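PDB 5ZHH: inositol-1-monophosphatase from Nostoc sp., which probably hydrolyses the phosphate ester of inositol monophosphates, releasing free inositol and inorganic phosphate. Local coordinates for residues K144-T158 with D194-E208. Residues are numbered along the deposited sequence; the frame is centred on the assembly and turned at random.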
loop_
_atom_site.group_PDB
_atom_site.type_symbol
_atom_site.label_atom_id
_atom_site.label_comp_id
_atom_site.label_asym_id
_atom_site.label_seq_id
_atom_site.Cartn_x
_atom_site.Cartn_y
_atom_site.Cartn_z
ATOM N N LYS A 144 18.790 -2.502 10.865
ATOM C CA LYS A 144 19.832 -2.893 11.800
ATOM C C LYS A 144 19.203 -3.613 12.985
ATOM O O LYS A 144 18.030 -3.394 13.311
ATOM C CB LYS A 144 20.659 -1.682 12.248
ATOM C CG LYS A 144 19.877 -0.637 13.011
ATOM C CD LYS A 144 20.761 0.545 13.355
ATOM C CE LYS A 144 20.007 1.583 14.170
ATOM N NZ LYS A 144 20.917 2.681 14.606
ATOM N N VAL A 145 19.994 -4.495 13.610
ATOM C CA VAL A 145 19.529 -5.222 14.794
ATOM C C VAL A 145 19.268 -4.248 15.941
ATOM O O VAL A 145 19.727 -3.097 15.947
ATOM C CB VAL A 145 20.529 -6.314 15.217
ATOM C CG1 VAL A 145 20.705 -7.360 14.120
ATOM C CG2 VAL A 145 21.862 -5.698 15.611
ATOM N N SER A 146 18.534 -4.739 16.942
ATOM C CA SER A 146 18.207 -3.966 18.128
ATOM C C SER A 146 19.419 -3.828 19.050
ATOM O O SER A 146 20.443 -4.500 18.896
ATOM C CB SER A 146 17.060 -4.629 18.884
ATOM O OG SER A 146 17.498 -5.855 19.444
ATOM N N ASP A 147 19.276 -2.964 20.053
ATOM C CA ASP A 147 20.314 -2.724 21.044
ATOM C C ASP A 147 20.063 -3.468 22.333
ATOM O O ASP A 147 20.867 -3.356 23.262
ATOM C CB ASP A 147 20.462 -1.227 21.336
ATOM C CG ASP A 147 21.050 -0.447 20.177
ATOM O OD1 ASP A 147 21.982 -0.965 19.527
ATOM O OD2 ASP A 147 20.588 0.698 19.921
ATOM N N THR A 148 18.968 -4.223 22.409
ATOM C CA THR A 148 18.594 -4.907 23.639
ATOM C C THR A 148 19.748 -5.760 24.152
ATOM O O THR A 148 20.302 -6.589 23.421
ATOM C CB THR A 148 17.366 -5.786 23.398
ATOM O OG1 THR A 148 16.343 -5.010 22.759
ATOM C CG2 THR A 148 16.842 -6.338 24.719
ATOM N N SER A 149 20.103 -5.552 25.418
ATOM C CA SER A 149 21.217 -6.246 26.037
ATOM C C SER A 149 20.822 -7.158 27.189
ATOM O O SER A 149 21.635 -8.002 27.581
ATOM C CB SER A 149 22.272 -5.235 26.527
ATOM O OG SER A 149 21.718 -4.285 27.423
ATOM N N GLU A 150 19.631 -6.996 27.765
ATOM C CA GLU A 150 19.172 -7.813 28.882
ATOM C C GLU A 150 18.117 -8.798 28.397
ATOM O O GLU A 150 17.170 -8.409 27.702
ATOM C CB GLU A 150 18.593 -6.941 29.994
ATOM C CG GLU A 150 19.572 -5.942 30.565
ATOM C CD GLU A 150 18.912 -5.004 31.550
ATOM O OE1 GLU A 150 18.169 -5.493 32.427
ATOM O OE2 GLU A 150 19.102 -3.776 31.423
ATOM N N LEU A 151 18.259 -10.060 28.802
ATOM C CA LEU A 151 17.284 -11.073 28.416
ATOM C C LEU A 151 15.897 -10.737 28.954
ATOM O O LEU A 151 14.894 -10.913 28.255
ATOM C CB LEU A 151 17.748 -12.447 28.903
ATOM C CG LEU A 151 17.291 -13.700 28.160
ATOM C CD1 LEU A 151 17.469 -13.557 26.659
ATOM C CD2 LEU A 151 18.079 -14.906 28.677
ATOM N N SER A 152 15.822 -10.221 30.188
ATOM C CA SER A 152 14.534 -9.846 30.774
ATOM C C SER A 152 13.818 -8.747 29.996
ATOM O O SER A 152 12.607 -8.570 30.166
ATOM C CB SER A 152 14.722 -9.400 32.225
ATOM O OG SER A 152 15.435 -8.175 32.293
ATOM N N LYS A 153 14.524 -7.999 29.153
ATOM C CA LYS A 153 13.900 -6.938 28.373
ATOM C C LYS A 153 13.742 -7.321 26.910
ATOM O O LYS A 153 13.425 -6.462 26.079
ATOM C CB LYS A 153 14.692 -5.635 28.504
ATOM C CG LYS A 153 14.758 -5.115 29.934
ATOM C CD LYS A 153 15.754 -3.976 30.070
ATOM C CE LYS A 153 15.821 -3.492 31.508
ATOM N NZ LYS A 153 14.473 -3.135 32.021
ATOM N N SER A 154 13.967 -8.584 26.575
ATOM C CA SER A 154 14.022 -9.030 25.196
ATOM C C SER A 154 12.683 -9.597 24.750
ATOM O O SER A 154 11.863 -10.038 25.555
ATOM C CB SER A 154 15.110 -10.096 25.021
ATOM O OG SER A 154 16.402 -9.565 25.264
ATOM N N LEU A 155 12.476 -9.562 23.437
ATOM C CA LEU A 155 11.367 -10.234 22.777
ATOM C C LEU A 155 11.984 -11.245 21.826
ATOM O O LEU A 155 12.828 -10.883 20.999
ATOM C CB LEU A 155 10.481 -9.246 22.010
ATOM C CG LEU A 155 9.230 -9.831 21.343
ATOM C CD1 LEU A 155 8.250 -10.374 22.376
ATOM C CD2 LEU A 155 8.550 -8.795 20.447
ATOM N N LEU A 156 11.587 -12.504 21.956
ATOM C CA LEU A 156 12.167 -13.580 21.170
ATOM C C LEU A 156 11.101 -14.231 20.298
ATOM O O LEU A 156 9.913 -13.915 20.381
ATOM C CB LEU A 156 12.817 -14.630 22.081
ATOM C CG LEU A 156 13.820 -14.117 23.117
ATOM C CD1 LEU A 156 14.356 -15.307 23.925
ATOM C CD2 LEU A 156 14.951 -13.338 22.486
ATOM N N VAL A 157 11.549 -15.152 19.444
ATOM C CA VAL A 157 10.646 -15.934 18.608
ATOM C C VAL A 157 11.272 -17.307 18.405
ATOM O O VAL A 157 12.496 -17.455 18.404
ATOM C CB VAL A 157 10.358 -15.206 17.263
ATOM C CG1 VAL A 157 11.649 -14.938 16.496
ATOM C CG2 VAL A 157 9.344 -15.984 16.400
ATOM N N THR A 158 10.426 -18.322 18.246
ATOM C CA THR A 158 10.903 -19.678 18.024
ATOM C C THR A 158 9.852 -20.431 17.221
ATOM O O THR A 158 8.816 -19.878 16.840
ATOM C CB THR A 158 11.231 -20.399 19.354
ATOM O OG1 THR A 158 11.965 -21.596 19.071
ATOM C CG2 THR A 158 9.964 -20.772 20.119
ATOM N N ASP A 194 11.201 -14.922 10.627
ATOM C CA ASP A 194 11.740 -14.737 11.967
ATOM C C ASP A 194 13.157 -14.179 11.906
ATOM O O ASP A 194 13.488 -13.233 12.624
ATOM C CB ASP A 194 11.698 -16.052 12.751
ATOM C CG ASP A 194 10.277 -16.491 13.077
ATOM O OD1 ASP A 194 9.365 -15.630 13.055
ATOM O OD2 ASP A 194 10.074 -17.682 13.400
ATOM N N LEU A 195 13.994 -14.721 11.017
ATOM C CA LEU A 195 15.344 -14.190 10.845
ATOM C C LEU A 195 15.315 -12.744 10.364
ATOM O O LEU A 195 16.080 -11.898 10.855
ATOM C CB LEU A 195 16.112 -15.071 9.859
ATOM C CG LEU A 195 16.545 -16.406 10.481
ATOM C CD1 LEU A 195 16.805 -17.446 9.409
ATOM C CD2 LEU A 195 17.788 -16.184 11.317
ATOM N N ALA A 196 14.433 -12.440 9.406
ATOM C CA ALA A 196 14.278 -11.070 8.936
ATOM C C ALA A 196 13.834 -10.136 10.054
ATOM O O ALA A 196 14.228 -8.962 10.073
ATOM C CB ALA A 196 13.279 -11.026 7.778
ATOM N N HIS A 197 13.013 -10.632 10.989
ATOM C CA HIS A 197 12.584 -9.798 12.108
ATOM C C HIS A 197 13.713 -9.548 13.106
ATOM O O HIS A 197 13.750 -8.489 13.737
ATOM C CB HIS A 197 11.395 -10.431 12.821
ATOM C CG HIS A 197 10.127 -10.403 12.027
ATOM N ND1 HIS A 197 10.052 -9.874 10.757
ATOM C CD2 HIS A 197 8.884 -10.848 12.325
ATOM C CE1 HIS A 197 8.816 -9.991 10.306
ATOM N NE2 HIS A 197 8.089 -10.579 11.239
ATOM N N VAL A 198 14.619 -10.509 13.300
ATOM C CA VAL A 198 15.821 -10.194 14.070
ATOM C C VAL A 198 16.653 -9.156 13.326
ATOM O O VAL A 198 17.194 -8.219 13.926
ATOM C CB VAL A 198 16.642 -11.462 14.373
ATOM C CG1 VAL A 198 17.779 -11.133 15.354
ATOM C CG2 VAL A 198 15.768 -12.555 14.963
ATOM N N ALA A 199 16.758 -9.303 12.005
ATOM C CA ALA A 199 17.626 -8.426 11.222
ATOM C C ALA A 199 17.207 -6.961 11.318
ATOM O O ALA A 199 18.062 -6.069 11.345
ATOM C CB ALA A 199 17.648 -8.878 9.764
ATOM N N CYS A 200 15.907 -6.682 11.379
ATOM C CA CYS A 200 15.456 -5.299 11.440
ATOM C C CYS A 200 15.068 -4.856 12.847
ATOM O O CYS A 200 14.543 -3.752 13.011
ATOM C CB CYS A 200 14.295 -5.064 10.469
ATOM S SG CYS A 200 12.803 -6.010 10.783
ATOM N N GLY A 201 15.326 -5.679 13.862
ATOM C CA GLY A 201 15.159 -5.279 15.244
ATOM C C GLY A 201 13.774 -5.457 15.830
ATOM O O GLY A 201 13.547 -5.038 16.973
ATOM N N ARG A 202 12.856 -6.107 15.111
ATOM C CA ARG A 202 11.510 -6.312 15.637
ATOM C C ARG A 202 11.487 -7.348 16.755
ATOM O O ARG A 202 10.581 -7.335 17.593
ATOM C CB ARG A 202 10.573 -6.741 14.514
ATOM C CG ARG A 202 10.240 -5.602 13.537
ATOM C CD ARG A 202 9.629 -6.157 12.267
ATOM N NE ARG A 202 9.354 -5.102 11.292
ATOM C CZ ARG A 202 8.754 -5.305 10.123
ATOM N NH1 ARG A 202 8.548 -4.289 9.297
ATOM N NH2 ARG A 202 8.369 -6.524 9.777
ATOM N N VAL A 203 12.444 -8.272 16.754
ATOM C CA VAL A 203 12.715 -9.144 17.885
ATOM C C VAL A 203 14.211 -9.090 18.143
ATOM O O VAL A 203 14.990 -8.635 17.307
ATOM C CB VAL A 203 12.250 -10.598 17.653
ATOM C CG1 VAL A 203 10.740 -10.665 17.536
ATOM C CG2 VAL A 203 12.885 -11.163 16.404
ATOM N N ASP A 204 14.607 -9.566 19.318
ATOM C CA ASP A 204 16.006 -9.521 19.707
ATOM C C ASP A 204 16.734 -10.827 19.452
ATOM O O ASP A 204 17.964 -10.835 19.443
ATOM C CB ASP A 204 16.115 -9.140 21.187
ATOM C CG ASP A 204 15.377 -7.856 21.497
ATOM O OD1 ASP A 204 15.679 -6.817 20.855
ATOM O OD2 ASP A 204 14.479 -7.887 22.357
ATOM N N GLY A 205 16.014 -11.917 19.222
ATOM C CA GLY A 205 16.659 -13.202 19.059
ATOM C C GLY A 205 15.667 -14.263 18.646
ATOM O O GLY A 205 14.457 -14.133 18.855
ATOM N N TYR A 206 16.211 -15.322 18.062
ATOM C CA TYR A 206 15.441 -16.403 17.471
ATOM C C TYR A 206 16.252 -17.681 17.630
ATOM O O TYR A 206 17.478 -17.657 17.496
ATOM C CB TYR A 206 15.137 -16.096 15.992
ATOM C CG TYR A 206 14.858 -17.305 15.115
ATOM C CD1 TYR A 206 13.703 -18.063 15.276
ATOM C CD2 TYR A 206 15.762 -17.687 14.124
ATOM C CE1 TYR A 206 13.453 -19.166 14.465
ATOM C CE2 TYR A 206 15.522 -18.786 13.317
ATOM C CZ TYR A 206 14.375 -19.517 13.492
ATOM O OH TYR A 206 14.144 -20.616 12.697
ATOM N N TRP A 207 15.582 -18.775 17.984
ATOM C CA TRP A 207 16.226 -20.081 18.006
ATOM C C TRP A 207 15.229 -21.120 17.524
ATOM O O TRP A 207 14.020 -20.955 17.688
ATOM C CB TRP A 207 16.758 -20.447 19.403
ATOM C CG TRP A 207 15.726 -21.045 20.303
ATOM C CD1 TRP A 207 15.504 -22.381 20.535
ATOM C CD2 TRP A 207 14.763 -20.336 21.090
ATOM N NE1 TRP A 207 14.467 -22.539 21.424
ATOM C CE2 TRP A 207 13.995 -21.302 21.781
ATOM C CE3 TRP A 207 14.483 -18.978 21.289
ATOM C CZ2 TRP A 207 12.955 -20.954 22.644
ATOM C CZ3 TRP A 207 13.448 -18.632 22.144
ATOM C CH2 TRP A 207 12.697 -19.621 22.816
ATOM N N GLU A 208 15.743 -22.192 16.922
ATOM C CA GLU A 208 14.854 -23.243 16.446
ATOM C C GLU A 208 15.666 -24.493 16.139
ATOM O O GLU A 208 16.849 -24.411 15.795
ATOM C CB GLU A 208 14.074 -22.790 15.196
ATOM C CG GLU A 208 12.951 -23.748 14.834
ATOM C CD GLU A 208 11.927 -23.160 13.882
ATOM O OE1 GLU A 208 12.150 -22.057 13.326
ATOM O OE2 GLU A 208 10.885 -23.817 13.693
HETATM O O HOH W 1 15.955 -1.777 11.366
HETATM O O HOH W 2 17.506 -7.441 16.550
HETATM O O HOH W 3 7.813 -18.491 14.534
#
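Asp204 OD1 takes two hydroxyl bonds, from Ser146 OG, a very short one, and from Thr148 OG1 at 2.7 Å, the threonine coming from above the carboxylate plane. The other oxygen, OD2, accepts Leu155 N (2.8 Å) on its anti side, while Asp204 N returns a nearly straight bond (172°) to Leu155 O. The carboxylate ties both ends of the 146-155 excursion to the residue just before strand 205-208; His97 of the second subunit packs on Leu155 and Asp204. A water bridges Ser146 N to the carbonyls of Val198 and Val203. Beyond Leu155 the chains continue as adjacent parallel inner strands of a five-stranded mixed sheet, with 185-186 on the far side of 156-158: Val157 N bonds Gly205 O (3.1 Å), and Trp207 N reaches Val157 O weakly. On one face Val157 CG1 packs on Tyr206 CB and Val203 CG2. On the other, Thr158 lies over the Trp207 ring, its CB 3.6 Å from the six-membered centroid in a CH-pi contact; OG1, anti to the backbone N (chi1 -167°), donates to Trp207 O at 2.6 Å. The indole NE1 donates to Asn171 OD1, and Leu156 CD1 meets CZ3. Replacing Trp207 with alanine would probably open a gap beneath Thr158 and Leu156 and leave Asn171 OD1 without its indole donor. The three donors probably stabilise negative charge on buried Asp204, and through them side-chain as well as backbone bonds join loop to sheet.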